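Local coordinates for probable glutathione S-transferase GSTU1 (Oryza sativa, PDB 1OYJ), which catalyses the conjugation of reduced glutathione to a wide range of exogenous and endogenous hydrophobic electrophiles, as a member of the tau family, at residues L7-W13 and E31-E37; Q19-A24 and V167-F172; A24-L30 and T83-L87; L86-A90 and A100-R105. All coordinates share one frame; numbering follows the deposited sequence.

Contact 1: residues L7-W13 and E31-E37; sequences LVLLDFW and EFEYREE
V8 and R35 meet where two parallel strands pair: CG1 of V8 lies over one face of the R35 guanidinium, offset toward its rim, 3.8 Å from NE. R35, extended from CG to NE, runs beside L10, whose CD2 touches its CB at 4.0 Å. E33, on R35's own strand, is gripped side-on: NE reaches OE2, in the guanidinium plane, at 2.6 Å, and NH1 makes a longer bond to OE1, tilted from it. A leucine in place of R35 would probably leave the E33 carboxylate without its charged mate and V8 with a thinner cover. On the other face of the sheet D11 and Y34 cross at about a right angle, CB of D11 3.6 Å from CE1 of Y34, and the D11 carboxylate turns to R22 in a salt bridge. E36, its CG anti to the backbone N (chi1 -176°) and its chain bent at chi2, swings back so that the syn lone pair of OE2 accepts W13 N at 2.8 Å; its OE1 receives the Y34 hydroxyl. Five backbone hydrogen bonds, the outermost E33 N to L7 O and E37 N to D11 O, join the strands. Helix 16-28 connects them and packs on the face carrying L9 and Y34, completing the thioredoxin-like domain's beta-alpha-beta unit. The E36 carboxylate thus holds the turn after strand 7-11, near bound glutathione, through a bond to its main chain.

Contact 2: residues Q19-A24 and V167-F172; sequences QRCRIA and VALVPF
Q19 opens the contact by sliding past P171 in the opposite direction, its OE1 3.5 Å from P171 CB. The same oxygen accepts a hydrogen bond from a water that also donates to P171 O, while NE2 is bonded to W13 O. R20, extended from CG to NE, reaches A168 O of helix 164-169 and grips it side-on: NE and NH2 each lie 2.9 Å from that oxygen. NE arrives in the carbonyl plane on a lone pair, whereas NH2 stands above that plane, 35° out of it. CB of A168 sits over one face of the guanidinium, and NH2 comes to the edge of the F172 ring. NH1 turns instead to D112 in a salt bridge and to S69, a glutathione-binding residue. One turn on, I23 sends CD1 to V170 CG1 at 3.8 Å and CG2 to V167 CG2, and A24 CB closes the row against V167 CG1. This buried seam joins the thioredoxin-like domain to the helical domain. R20 spends its NE/NH2 side on a main-chain carbonyl, which fixes the rotation of the group, and NH1 on D112, which probably balances the buried charge beside the glutathione site.

Contact 3: residues A24-L30 and T83-L87; sequences AMAEKGL and TPHLL
The end of helix 16-28, closed by a Schellman motif at G29, meets the loop that leads from helix 69-79 toward the helical domain, and K28 and T83 bring the two together. The K28 side chain starts with CG anti to its carbonyl carbon (chi1 -72°), runs out extended and bends only at chi4, which turns NZ toward the loop. There NZ donates to T83 OG1 at 2.8 Å and to P84 O at 3.0 Å. The second bond comes from above the carbonyl plane, 41° out of it, and not along a lone pair. The lysine methylenes are used as well: K28 and T83 cross at about a right angle, CB of K28 lies 3.7 Å from CB of T83, and CE comes within 3.4 Å of P84 O. T83 CG2 rests against K28 O at 3.5 Å. Beyond this polar centre the P84 ring brings CG to E27 O, while E27 itself bonds S206 through its carboxylate. One turn back along the helix, A24 CB meets L86 CD1 at 4.0 Å, an apolar touch at the buried end of the contact. NZ has further partners in helix 69-79, a salt bridge to D77 and a hydrogen bond to L76 O, and the D77 carboxylate also accepts hydrogen bonds from L86 N and L87 N. Four acceptors, one hydroxyl, two carbonyls and a carboxylate, share the three ammonium hydrogens, and this largely buried charge, probably balanced by D77, ties the helix end, the loop and helix 69-79 together.

Contact 4: residues L86-A90 and A100-R105; sequences LLPPA and ARATAR
R101 leaves its helix with CG anti to the carbonyl carbon (chi1 -70°) and then bends at chi3 (75°), which folds its guanidinium back over the loop so that NH1 meets P88 O. That bond is 2.8 Å long with an angle of 160° at the hydrogen; the oxygen lies at the edge of the guanidinium, near its plane, while the donor stands above the plane of the P88 carbonyl. The arginine stem is applied to the same residue: P88 and R101 slide past each other in opposite directions, with CD of P88 3.9 Å from CG of R101, and A90 CB lies 4.1 Å from R101 CD. CB of L87 approaches the guanidinium group obliquely, 3.9 Å from NH1. L87, its own CG anti to the carbonyl carbon, carries CD2 onto A104 CB at 3.6 Å, and P88 CG touches A100 CB one turn earlier. A methionine in place of R101 would probably leave P88 O without its donor and D78 of the second subunit without one of its charged mates. That aspartate takes R101 NE and R105 NH2 in salt bridges, and R105 NE is bonded to Q74 of its own chain. The shared carboxylate probably offsets the crowding of the two arginines, whose NH2 (R101) and NH1 (R105) lie close as two donors. A proline-bearing linker laid along the start of the first long helix of the helical domain is the connection between the two domains of the glutathione transferase fold, and here R101 joins linker, helix and partner subunit.

From the N terminus, contact 1 closes the first loop, pairing strand 7-11 with 33-36 after the chain has passed through helix 16-28. That helix then supplies one side of contacts 2 and 3, which share A24, so contact 1 crosses both along the chain; M25 packs on F32 and L9. Contact 2 closes the longest loop, carrying the thioredoxin-like domain onto helix 164-169. Nested inside it, contact 3 ties the helix end to the loop after helix 69-79, and contact 4 takes that loop, through the shared L86 and L87, onto helix 97-124. L86 also packs on V167, joining contact 2 to contacts 3 and 4.

Contact 1: residues L7-W13 and E31-E37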
loop_
_atom_site.group_PDB
_atom_site.type_symbol
_atom_site.label_atom_id
_atom_site.label_comp_id
_atom_site.label_asym_id
_atom_site.label_seq_id
_atom_site.Cartn_x
_atom_site.Cartn_y
_atom_site.Cartn_z
ATOM N N LEU A 7 -20.509 10.777 8.285
ATOM C CA LEU A 7 -19.174 10.278 8.508
ATOM C C LEU A 7 -18.886 9.986 9.956
ATOM O O LEU A 7 -19.108 10.820 10.841
ATOM C CB LEU A 7 -18.153 11.318 8.000
ATOM C CG LEU A 7 -18.249 11.451 6.477
ATOM C CD1 LEU A 7 -17.575 12.699 5.928
ATOM C CD2 LEU A 7 -17.771 10.196 5.740
ATOM N N VAL A 8 -18.326 8.817 10.212
ATOM C CA VAL A 8 -17.905 8.455 11.547
ATOM C C VAL A 8 -16.528 7.864 11.465
ATOM O O VAL A 8 -16.270 7.036 10.563
ATOM C CB VAL A 8 -18.839 7.387 12.111
ATOM C CG1 VAL A 8 -18.352 6.969 13.499
ATOM C CG2 VAL A 8 -20.295 7.882 12.166
ATOM N N LEU A 9 -15.675 8.211 12.426
ATOM C CA LEU A 9 -14.307 7.779 12.390
ATOM C C LEU A 9 -13.984 7.071 13.671
ATOM O O LEU A 9 -14.094 7.693 14.760
ATOM C CB LEU A 9 -13.411 8.975 12.163
ATOM C CG LEU A 9 -11.917 8.617 11.950
ATOM C CD1 LEU A 9 -11.667 7.946 10.579
ATOM C CD2 LEU A 9 -11.056 9.948 11.997
ATOM N N LEU A 10 -13.686 5.776 13.593
ATOM C CA LEU A 10 -13.264 5.019 14.748
ATOM C C LEU A 10 -11.757 5.250 14.805
ATOM O O LEU A 10 -11.042 4.983 13.836
ATOM C CB LEU A 10 -13.584 3.547 14.605
ATOM C CG LEU A 10 -15.005 3.222 14.155
ATOM C CD1 LEU A 10 -15.297 1.675 14.246
ATOM C CD2 LEU A 10 -15.993 3.937 15.095
ATOM N N ASP A 11 -11.250 5.733 15.930
ATOM C CA ASP A 11 -9.844 6.121 15.960
ATOM C C ASP A 11 -9.254 5.993 17.378
ATOM O O ASP A 11 -9.940 5.537 18.345
ATOM C CB ASP A 11 -9.866 7.520 15.368
ATOM C CG ASP A 11 -8.539 7.992 14.755
ATOM O OD1 ASP A 11 -7.466 7.375 14.967
ATOM O OD2 ASP A 11 -8.555 9.019 14.033
ATOM N N PHE A 12 -7.993 6.334 17.526
ATOM C CA PHE A 12 -7.260 6.280 18.768
ATOM C C PHE A 12 -6.514 7.617 18.747
ATOM O O PHE A 12 -5.875 7.963 17.710
ATOM C CB PHE A 12 -6.329 5.080 18.810
ATOM C CG PHE A 12 -5.470 5.046 20.035
ATOM C CD1 PHE A 12 -6.048 5.132 21.263
ATOM C CD2 PHE A 12 -4.125 4.812 19.962
ATOM C CE1 PHE A 12 -5.290 5.084 22.453
ATOM C CE2 PHE A 12 -3.349 4.732 21.149
ATOM C CZ PHE A 12 -3.939 4.911 22.393
ATOM N N TRP A 13 -6.603 8.413 19.807
ATOM C CA TRP A 13 -6.108 9.832 19.755
ATOM C C TRP A 13 -4.720 10.071 19.163
ATOM O O TRP A 13 -4.529 10.950 18.337
ATOM C CB TRP A 13 -6.250 10.475 21.179
ATOM C CG TRP A 13 -5.298 9.945 22.166
ATOM C CD1 TRP A 13 -5.458 8.896 22.893
ATOM C CD2 TRP A 13 -4.030 10.472 22.475
ATOM N NE1 TRP A 13 -4.330 8.614 23.633
ATOM C CE2 TRP A 13 -3.447 9.625 23.425
ATOM C CE3 TRP A 13 -3.323 11.586 22.050
ATOM C CZ2 TRP A 13 -2.165 9.810 23.915
ATOM C CZ3 TRP A 13 -2.080 11.804 22.561
ATOM C CH2 TRP A 13 -1.520 10.956 23.492
ATOM N N GLU A 31 -17.348 17.281 8.021
ATOM C CA GLU A 31 -17.490 17.125 9.464
ATOM C C GLU A 31 -17.669 15.681 9.727
ATOM O O GLU A 31 -18.317 14.988 8.912
ATOM C CB GLU A 31 -18.726 17.846 9.992
ATOM C CG GLU A 31 -18.686 19.357 9.784
ATOM C CD GLU A 31 -17.493 20.066 10.417
ATOM O OE1 GLU A 31 -16.939 19.588 11.440
ATOM O OE2 GLU A 31 -17.122 21.151 9.895
ATOM N N PHE A 32 -17.166 15.193 10.848
ATOM C CA PHE A 32 -17.369 13.769 11.153
ATOM C C PHE A 32 -17.495 13.559 12.633
ATOM O O PHE A 32 -17.002 14.326 13.412
ATOM C CB PHE A 32 -16.150 12.974 10.613
ATOM C CG PHE A 32 -14.830 13.434 11.197
ATOM C CD1 PHE A 32 -14.293 12.802 12.287
ATOM C CD2 PHE A 32 -14.192 14.548 10.707
ATOM C CE1 PHE A 32 -13.156 13.196 12.836
ATOM C CE2 PHE A 32 -12.964 14.951 11.219
ATOM C CZ PHE A 32 -12.462 14.275 12.309
ATOM N N GLU A 33 -18.116 12.465 13.021
ATOM C CA GLU A 33 -18.165 12.089 14.394
ATOM C C GLU A 33 -16.964 11.248 14.769
ATOM O O GLU A 33 -16.779 10.159 14.232
ATOM C CB GLU A 33 -19.443 11.277 14.644
ATOM C CG GLU A 33 -19.549 10.795 16.073
ATOM C CD GLU A 33 -20.689 9.842 16.341
ATOM O OE1 GLU A 33 -21.617 9.678 15.521
ATOM O OE2 GLU A 33 -20.609 9.204 17.403
ATOM N N TYR A 34 -16.145 11.741 15.697
ATOM C CA TYR A 34 -14.995 10.998 16.159
ATOM C C TYR A 34 -15.350 10.067 17.332
ATOM O O TYR A 34 -15.895 10.534 18.374
ATOM C CB TYR A 34 -14.018 12.026 16.689
ATOM C CG TYR A 34 -12.739 11.461 17.193
ATOM C CD1 TYR A 34 -11.641 11.322 16.326
ATOM C CD2 TYR A 34 -12.612 11.055 18.480
ATOM C CE1 TYR A 34 -10.440 10.835 16.782
ATOM C CE2 TYR A 34 -11.426 10.534 18.963
ATOM C CZ TYR A 34 -10.336 10.404 18.108
ATOM O OH TYR A 34 -9.171 9.842 18.591
ATOM N N ARG A 35 -15.006 8.797 17.237
ATOM C CA ARG A 35 -15.205 7.897 18.357
ATOM C C ARG A 35 -13.898 7.318 18.810
ATOM O O ARG A 35 -13.205 6.692 18.012
ATOM C CB ARG A 35 -16.156 6.773 17.980
ATOM C CG ARG A 35 -17.493 7.262 17.458
ATOM C CD ARG A 35 -18.552 6.216 17.484
ATOM N NE ARG A 35 -19.830 6.712 16.996
ATOM C CZ ARG A 35 -20.752 5.949 16.435
ATOM N NH1 ARG A 35 -21.882 6.466 15.987
ATOM N NH2 ARG A 35 -20.529 4.657 16.292
ATOM N N GLU A 36 -13.523 7.560 20.070
ATOM C CA GLU A 36 -12.290 7.065 20.640
ATOM C C GLU A 36 -12.364 5.564 20.966
ATOM O O GLU A 36 -13.165 5.131 21.813
ATOM C CB GLU A 36 -11.963 7.832 21.920
ATOM C CG GLU A 36 -10.636 7.438 22.547
ATOM C CD GLU A 36 -9.427 8.020 21.786
ATOM O OE1 GLU A 36 -9.553 9.072 21.208
ATOM O OE2 GLU A 36 -8.368 7.396 21.790
ATOM N N GLU A 37 -11.487 4.763 20.422
ATOM C CA GLU A 37 -11.515 3.359 20.788
ATOM C C GLU A 37 -10.469 2.992 21.817
ATOM O O GLU A 37 -9.371 3.434 21.723
ATOM C CB GLU A 37 -11.230 2.490 19.561
ATOM C CG GLU A 37 -12.360 2.458 18.554
ATOM C CD GLU A 37 -13.409 1.409 18.911
ATOM O OE1 GLU A 37 -13.081 0.472 19.675
ATOM O OE2 GLU A 37 -14.518 1.489 18.353
#

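Contact 2: residues Q19-A24 and V167-F172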
loop_
_atom_site.group_PDB
_atom_site.type_symbol
_atom_site.label_atom_id
_atom_site.label_comp_id
_atom_site.label_asym_id
_atom_site.label_seq_id
_atom_site.Cartn_x
_atom_site.Cartn_y
_atom_site.Cartn_z
ATOM N N GLN A 19 -4.981 10.194 12.368
ATOM C CA GLN A 19 -4.774 11.604 12.154
ATOM C C GLN A 19 -4.741 12.013 10.657
ATOM O O GLN A 19 -5.185 13.081 10.320
ATOM C CB GLN A 19 -3.541 12.078 12.896
ATOM C CG GLN A 19 -3.774 12.131 14.454
ATOM C CD GLN A 19 -2.465 12.123 15.175
ATOM O OE1 GLN A 19 -1.464 12.226 14.534
ATOM N NE2 GLN A 19 -2.466 11.954 16.508
ATOM N N ARG A 20 -4.179 11.168 9.778
ATOM C CA ARG A 20 -4.280 11.415 8.416
ATOM C C ARG A 20 -5.694 11.709 7.970
ATOM O O ARG A 20 -5.894 12.632 7.187
ATOM C CB ARG A 20 -3.774 10.269 7.513
ATOM C CG ARG A 20 -2.347 9.896 7.666
ATOM C CD ARG A 20 -2.004 8.585 7.018
ATOM N NE ARG A 20 -0.580 8.375 6.943
ATOM C CZ ARG A 20 -0.001 7.314 6.433
ATOM N NH1 ARG A 20 -0.714 6.228 6.133
ATOM N NH2 ARG A 20 1.300 7.312 6.253
ATOM N N CYS A 21 -6.609 10.842 8.334
ATOM C CA CYS A 21 -7.935 10.927 7.859
ATOM C C CYS A 21 -8.603 12.144 8.521
ATOM O O CYS A 21 -9.452 12.804 7.925
ATOM C CB CYS A 21 -8.715 9.690 8.263
ATOM S SG CYS A 21 -7.946 8.136 7.841
ATOM N N ARG A 22 -8.264 12.420 9.781
ATOM C CA ARG A 22 -8.814 13.666 10.404
ATOM C C ARG A 22 -8.416 14.942 9.605
ATOM O O ARG A 22 -9.295 15.826 9.365
ATOM C CB ARG A 22 -8.396 13.889 11.887
ATOM C CG ARG A 22 -8.955 12.748 12.853
ATOM C CD ARG A 22 -8.330 12.700 14.267
ATOM N NE ARG A 22 -7.735 11.442 14.586
ATOM C CZ ARG A 22 -6.945 11.251 15.611
ATOM N NH1 ARG A 22 -6.400 10.075 15.795
ATOM N NH2 ARG A 22 -6.645 12.253 16.412
ATOM N N ILE A 23 -7.125 15.066 9.309
ATOM C CA ILE A 23 -6.610 16.238 8.567
ATOM C C ILE A 23 -7.252 16.334 7.196
ATOM O O ILE A 23 -7.610 17.398 6.761
ATOM C CB ILE A 23 -5.086 16.131 8.490
ATOM C CG1 ILE A 23 -4.525 16.370 9.904
ATOM C CG2 ILE A 23 -4.443 17.062 7.487
ATOM C CD1 ILE A 23 -3.048 15.864 9.980
ATOM N N ALA A 24 -7.393 15.180 6.511
ATOM C CA ALA A 24 -7.968 15.176 5.173
ATOM C C ALA A 24 -9.436 15.611 5.140
ATOM O O ALA A 24 -9.841 16.436 4.291
ATOM C CB ALA A 24 -7.761 13.856 4.536
ATOM N N VAL A 167 -0.172 14.852 3.562
ATOM C CA VAL A 167 -1.076 14.300 4.539
ATOM C C VAL A 167 -0.614 12.995 5.091
ATOM O O VAL A 167 -0.673 12.766 6.313
ATOM C CB VAL A 167 -2.519 14.333 4.033
ATOM C CG1 VAL A 167 -3.450 13.717 5.092
ATOM C CG2 VAL A 167 -2.976 15.759 3.835
ATOM N N ALA A 168 -0.114 12.103 4.259
ATOM C CA ALA A 168 0.400 10.828 4.763
ATOM C C ALA A 168 1.552 10.993 5.762
ATOM O O ALA A 168 1.677 10.205 6.678
ATOM C CB ALA A 168 0.857 9.979 3.634
ATOM N N LEU A 169 2.425 11.977 5.534
ATOM C CA LEU A 169 3.649 12.065 6.334
ATOM C C LEU A 169 3.454 12.995 7.559
ATOM O O LEU A 169 4.079 12.817 8.607
ATOM C CB LEU A 169 4.757 12.716 5.466
ATOM C CG LEU A 169 6.136 12.874 6.146
ATOM C CD1 LEU A 169 6.640 11.600 6.746
ATOM C CD2 LEU A 169 7.149 13.409 5.160
ATOM N N VAL A 170 2.568 13.994 7.413
ATOM C CA VAL A 170 2.559 15.080 8.457
ATOM C C VAL A 170 2.318 14.652 9.892
ATOM O O VAL A 170 2.942 15.203 10.776
ATOM C CB VAL A 170 1.714 16.253 8.078
ATOM C CG1 VAL A 170 0.296 15.952 8.102
ATOM C CG2 VAL A 170 2.075 17.524 8.895
ATOM N N PRO A 171 1.482 13.646 10.150
ATOM C CA PRO A 171 1.338 13.221 11.543
ATOM C C PRO A 171 2.632 12.771 12.206
ATOM O O PRO A 171 2.833 12.988 13.405
ATOM C CB PRO A 171 0.284 12.126 11.499
ATOM C CG PRO A 171 -0.481 12.409 10.171
ATOM C CD PRO A 171 0.584 12.901 9.243
ATOM N N PHE A 172 3.561 12.253 11.433
ATOM C CA PHE A 172 4.781 11.824 12.013
ATOM C C PHE A 172 5.680 12.993 12.429
ATOM O O PHE A 172 6.600 12.794 13.220
ATOM C CB PHE A 172 5.504 10.843 11.056
ATOM C CG PHE A 172 4.768 9.573 10.852
ATOM C CD1 PHE A 172 3.955 9.358 9.727
ATOM C CD2 PHE A 172 4.823 8.586 11.802
ATOM C CE1 PHE A 172 3.283 8.151 9.637
ATOM C CE2 PHE A 172 4.133 7.456 11.661
ATOM C CZ PHE A 172 3.376 7.232 10.604
HETATM O O HOH W 1 1.066 11.700 15.345
#

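Contact 3: residues A24-L30 and T83-L87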
loop_
_atom_site.group_PDB
_atom_site.type_symbol
_atom_site.label_atom_id
_atom_site.label_comp_id
_atom_site.label_asym_id
_atom_site.label_seq_id
_atom_site.Cartn_x
_atom_site.Cartn_y
_atom_site.Cartn_z
ATOM N N ALA A 24 -7.393 15.180 6.511
ATOM C CA ALA A 24 -7.968 15.176 5.173
ATOM C C ALA A 24 -9.436 15.611 5.140
ATOM O O ALA A 24 -9.841 16.436 4.291
ATOM C CB ALA A 24 -7.761 13.856 4.536
ATOM N N MET A 25 -10.221 15.138 6.101
ATOM C CA MET A 25 -11.568 15.631 6.252
ATOM C C MET A 25 -11.611 17.115 6.612
ATOM O O MET A 25 -12.352 17.882 6.000
ATOM C CB MET A 25 -12.335 14.751 7.271
ATOM C CG MET A 25 -12.703 13.420 6.636
ATOM S SD MET A 25 -13.723 12.317 7.618
ATOM C CE MET A 25 -12.624 11.749 8.941
ATOM N N ALA A 26 -10.799 17.545 7.571
ATOM C CA ALA A 26 -10.710 18.953 7.865
ATOM C C ALA A 26 -10.374 19.758 6.632
ATOM O O ALA A 26 -11.003 20.819 6.362
ATOM C CB ALA A 26 -9.705 19.211 8.946
ATOM N N GLU A 27 -9.395 19.320 5.890
ATOM C CA GLU A 27 -8.970 20.039 4.647
ATOM C C GLU A 27 -10.106 20.168 3.683
ATOM O O GLU A 27 -10.168 21.150 2.928
ATOM C CB GLU A 27 -7.807 19.363 3.914
ATOM C CG GLU A 27 -6.434 19.607 4.517
ATOM C CD GLU A 27 -6.043 21.048 4.417
ATOM O OE1 GLU A 27 -5.831 21.547 3.308
ATOM O OE2 GLU A 27 -5.958 21.667 5.459
ATOM N N LYS A 28 -10.965 19.151 3.689
ATOM C CA LYS A 28 -12.051 19.067 2.776
ATOM C C LYS A 28 -13.377 19.708 3.237
ATOM O O LYS A 28 -14.335 19.699 2.518
ATOM C CB LYS A 28 -12.271 17.586 2.388
ATOM C CG LYS A 28 -11.164 17.018 1.471
ATOM C CD LYS A 28 -11.259 15.507 1.260
ATOM C CE LYS A 28 -10.354 15.092 0.055
ATOM N NZ LYS A 28 -10.987 15.304 -1.290
ATOM N N GLY A 29 -13.408 20.210 4.443
ATOM C CA GLY A 29 -14.642 20.750 5.013
ATOM C C GLY A 29 -15.616 19.658 5.396
ATOM O O GLY A 29 -16.800 19.922 5.529
ATOM N N LEU A 30 -15.172 18.426 5.567
ATOM C CA LEU A 30 -16.113 17.389 5.874
ATOM C C LEU A 30 -16.174 17.130 7.397
ATOM O O LEU A 30 -15.172 16.758 7.974
ATOM C CB LEU A 30 -15.685 16.094 5.155
ATOM C CG LEU A 30 -15.614 16.075 3.631
ATOM C CD1 LEU A 30 -14.960 14.791 3.154
ATOM C CD2 LEU A 30 -17.041 16.074 3.136
ATOM N N THR A 83 -14.716 18.541 -3.193
ATOM C CA THR A 83 -13.775 19.077 -2.207
ATOM C C THR A 83 -12.343 19.144 -2.732
ATOM O O THR A 83 -12.016 18.475 -3.696
ATOM C CB THR A 83 -13.820 18.187 -0.971
ATOM O OG1 THR A 83 -13.347 16.830 -1.265
ATOM C CG2 THR A 83 -15.254 18.071 -0.461
ATOM N N PRO A 84 -11.492 19.995 -2.165
ATOM C CA PRO A 84 -10.133 20.100 -2.667
ATOM C C PRO A 84 -9.485 18.723 -2.634
ATOM O O PRO A 84 -9.650 17.989 -1.672
ATOM C CB PRO A 84 -9.451 21.086 -1.706
ATOM C CG PRO A 84 -10.509 21.709 -0.930
ATOM C CD PRO A 84 -11.749 20.926 -1.055
ATOM N N HIS A 85 -8.781 18.382 -3.700
ATOM C CA HIS A 85 -8.301 17.044 -3.947
ATOM C C HIS A 85 -6.912 16.835 -3.348
ATOM O O HIS A 85 -6.112 17.757 -3.293
ATOM C CB HIS A 85 -8.256 16.768 -5.458
ATOM C CG HIS A 85 -7.381 17.726 -6.204
ATOM N ND1 HIS A 85 -7.875 18.848 -6.823
ATOM C CD2 HIS A 85 -6.030 17.780 -6.350
ATOM C CE1 HIS A 85 -6.868 19.541 -7.337
ATOM N NE2 HIS A 85 -5.741 18.898 -7.091
ATOM N N LEU A 86 -6.646 15.631 -2.890
ATOM C CA LEU A 86 -5.315 15.278 -2.365
ATOM C C LEU A 86 -4.410 14.815 -3.509
ATOM O O LEU A 86 -3.211 15.006 -3.460
ATOM C CB LEU A 86 -5.426 14.167 -1.323
ATOM C CG LEU A 86 -6.021 14.627 0.002
ATOM C CD1 LEU A 86 -6.247 13.399 0.862
ATOM C CD2 LEU A 86 -5.160 15.652 0.623
ATOM N N LEU A 87 -5.015 14.177 -4.510
ATOM C CA LEU A 87 -4.293 13.759 -5.693
ATOM C C LEU A 87 -4.900 14.491 -6.864
ATOM O O LEU A 87 -6.087 14.743 -6.890
ATOM C CB LEU A 87 -4.462 12.268 -5.890
ATOM C CG LEU A 87 -3.812 11.353 -4.853
ATOM C CD1 LEU A 87 -4.356 9.997 -4.930
ATOM C CD2 LEU A 87 -2.375 11.367 -5.037
#

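Contact 4: residues L86-A90 and A100-R105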
loop_
_atom_site.group_PDB
_atom_site.type_symbol
_atom_site.label_atom_id
_atom_site.label_comp_id
_atom_site.label_asym_id
_atom_site.label_seq_id
_atom_site.Cartn_x
_atom_site.Cartn_y
_atom_site.Cartn_z
ATOM N N LEU A 86 -6.646 15.631 -2.890
ATOM C CA LEU A 86 -5.315 15.278 -2.365
ATOM C C LEU A 86 -4.410 14.815 -3.509
ATOM O O LEU A 86 -3.211 15.006 -3.460
ATOM C CB LEU A 86 -5.426 14.167 -1.323
ATOM C CG LEU A 86 -6.021 14.627 0.002
ATOM C CD1 LEU A 86 -6.247 13.399 0.862
ATOM C CD2 LEU A 86 -5.160 15.652 0.623
ATOM N N LEU A 87 -5.015 14.177 -4.510
ATOM C CA LEU A 87 -4.293 13.759 -5.693
ATOM C C LEU A 87 -4.900 14.491 -6.864
ATOM O O LEU A 87 -6.087 14.743 -6.890
ATOM C CB LEU A 87 -4.462 12.268 -5.890
ATOM C CG LEU A 87 -3.812 11.353 -4.853
ATOM C CD1 LEU A 87 -4.356 9.997 -4.930
ATOM C CD2 LEU A 87 -2.375 11.367 -5.037
ATOM N N PRO A 88 -4.116 14.813 -7.880
ATOM C CA PRO A 88 -4.687 15.552 -9.021
ATOM C C PRO A 88 -5.647 14.662 -9.760
ATOM O O PRO A 88 -5.334 13.496 -9.900
ATOM C CB PRO A 88 -3.485 15.837 -9.919
ATOM C CG PRO A 88 -2.277 15.241 -9.241
ATOM C CD PRO A 88 -2.702 14.467 -8.036
ATOM N N PRO A 89 -6.808 15.138 -10.185
ATOM C CA PRO A 89 -7.674 14.307 -11.038
ATOM C C PRO A 89 -7.044 14.051 -12.377
ATOM O O PRO A 89 -6.575 14.990 -12.925
ATOM C CB PRO A 89 -8.910 15.161 -11.208
ATOM C CG PRO A 89 -8.871 16.107 -10.015
ATOM C CD PRO A 89 -7.444 16.412 -9.845
ATOM N N ALA A 90 -6.891 12.806 -12.822
ATOM C CA ALA A 90 -6.427 12.557 -14.201
ATOM C C ALA A 90 -7.644 12.748 -15.112
ATOM O O ALA A 90 -7.578 12.511 -16.314
ATOM C CB ALA A 90 -5.830 11.158 -14.365
ATOM N N ALA A 100 2.027 12.143 -11.951
ATOM C CA ALA A 100 2.046 12.797 -10.643
ATOM C C ALA A 100 1.288 11.931 -9.608
ATOM O O ALA A 100 1.771 11.715 -8.455
ATOM C CB ALA A 100 1.489 14.185 -10.770
ATOM N N ARG A 101 0.121 11.404 -10.004
ATOM C CA ARG A 101 -0.537 10.440 -9.120
ATOM C C ARG A 101 0.314 9.235 -8.746
ATOM O O ARG A 101 0.285 8.799 -7.539
ATOM C CB ARG A 101 -1.840 9.951 -9.707
ATOM C CG ARG A 101 -2.942 10.977 -9.750
ATOM C CD ARG A 101 -4.141 10.591 -10.712
ATOM N NE ARG A 101 -5.012 9.560 -10.174
ATOM C CZ ARG A 101 -6.084 9.807 -9.428
ATOM N NH1 ARG A 101 -6.395 11.056 -9.100
ATOM N NH2 ARG A 101 -6.849 8.818 -8.970
ATOM N N ALA A 102 1.030 8.649 -9.719
ATOM C CA ALA A 102 1.827 7.478 -9.462
ATOM C C ALA A 102 2.953 7.858 -8.483
ATOM O O ALA A 102 3.263 7.125 -7.593
ATOM C CB ALA A 102 2.383 6.878 -10.769
ATOM N N THR A 103 3.613 8.985 -8.723
ATOM C CA THR A 103 4.645 9.463 -7.829
ATOM C C THR A 103 4.164 9.688 -6.399
ATOM O O THR A 103 4.776 9.245 -5.404
ATOM C CB THR A 103 5.276 10.782 -8.504
ATOM O OG1 THR A 103 6.061 10.371 -9.622
ATOM C CG2 THR A 103 6.273 11.496 -7.579
ATOM N N ALA A 104 2.991 10.254 -6.277
ATOM C CA ALA A 104 2.380 10.443 -4.974
ATOM C C ALA A 104 2.033 9.130 -4.285
ATOM O O ALA A 104 2.314 8.984 -3.102
ATOM C CB ALA A 104 1.209 11.376 -5.087
ATOM N N ARG A 105 1.515 8.153 -5.015
ATOM C CA ARG A 105 1.256 6.878 -4.386
ATOM C C ARG A 105 2.532 6.173 -3.986
ATOM O O ARG A 105 2.568 5.571 -2.952
ATOM C CB ARG A 105 0.361 5.950 -5.157
ATOM C CG ARG A 105 -1.028 6.542 -5.541
ATOM C CD ARG A 105 -1.857 5.570 -6.474
ATOM N NE ARG A 105 -3.283 5.918 -6.560
ATOM C CZ ARG A 105 -3.940 6.232 -7.656
ATOM N NH1 ARG A 105 -5.201 6.618 -7.540
ATOM N NH2 ARG A 105 -3.394 6.156 -8.864
#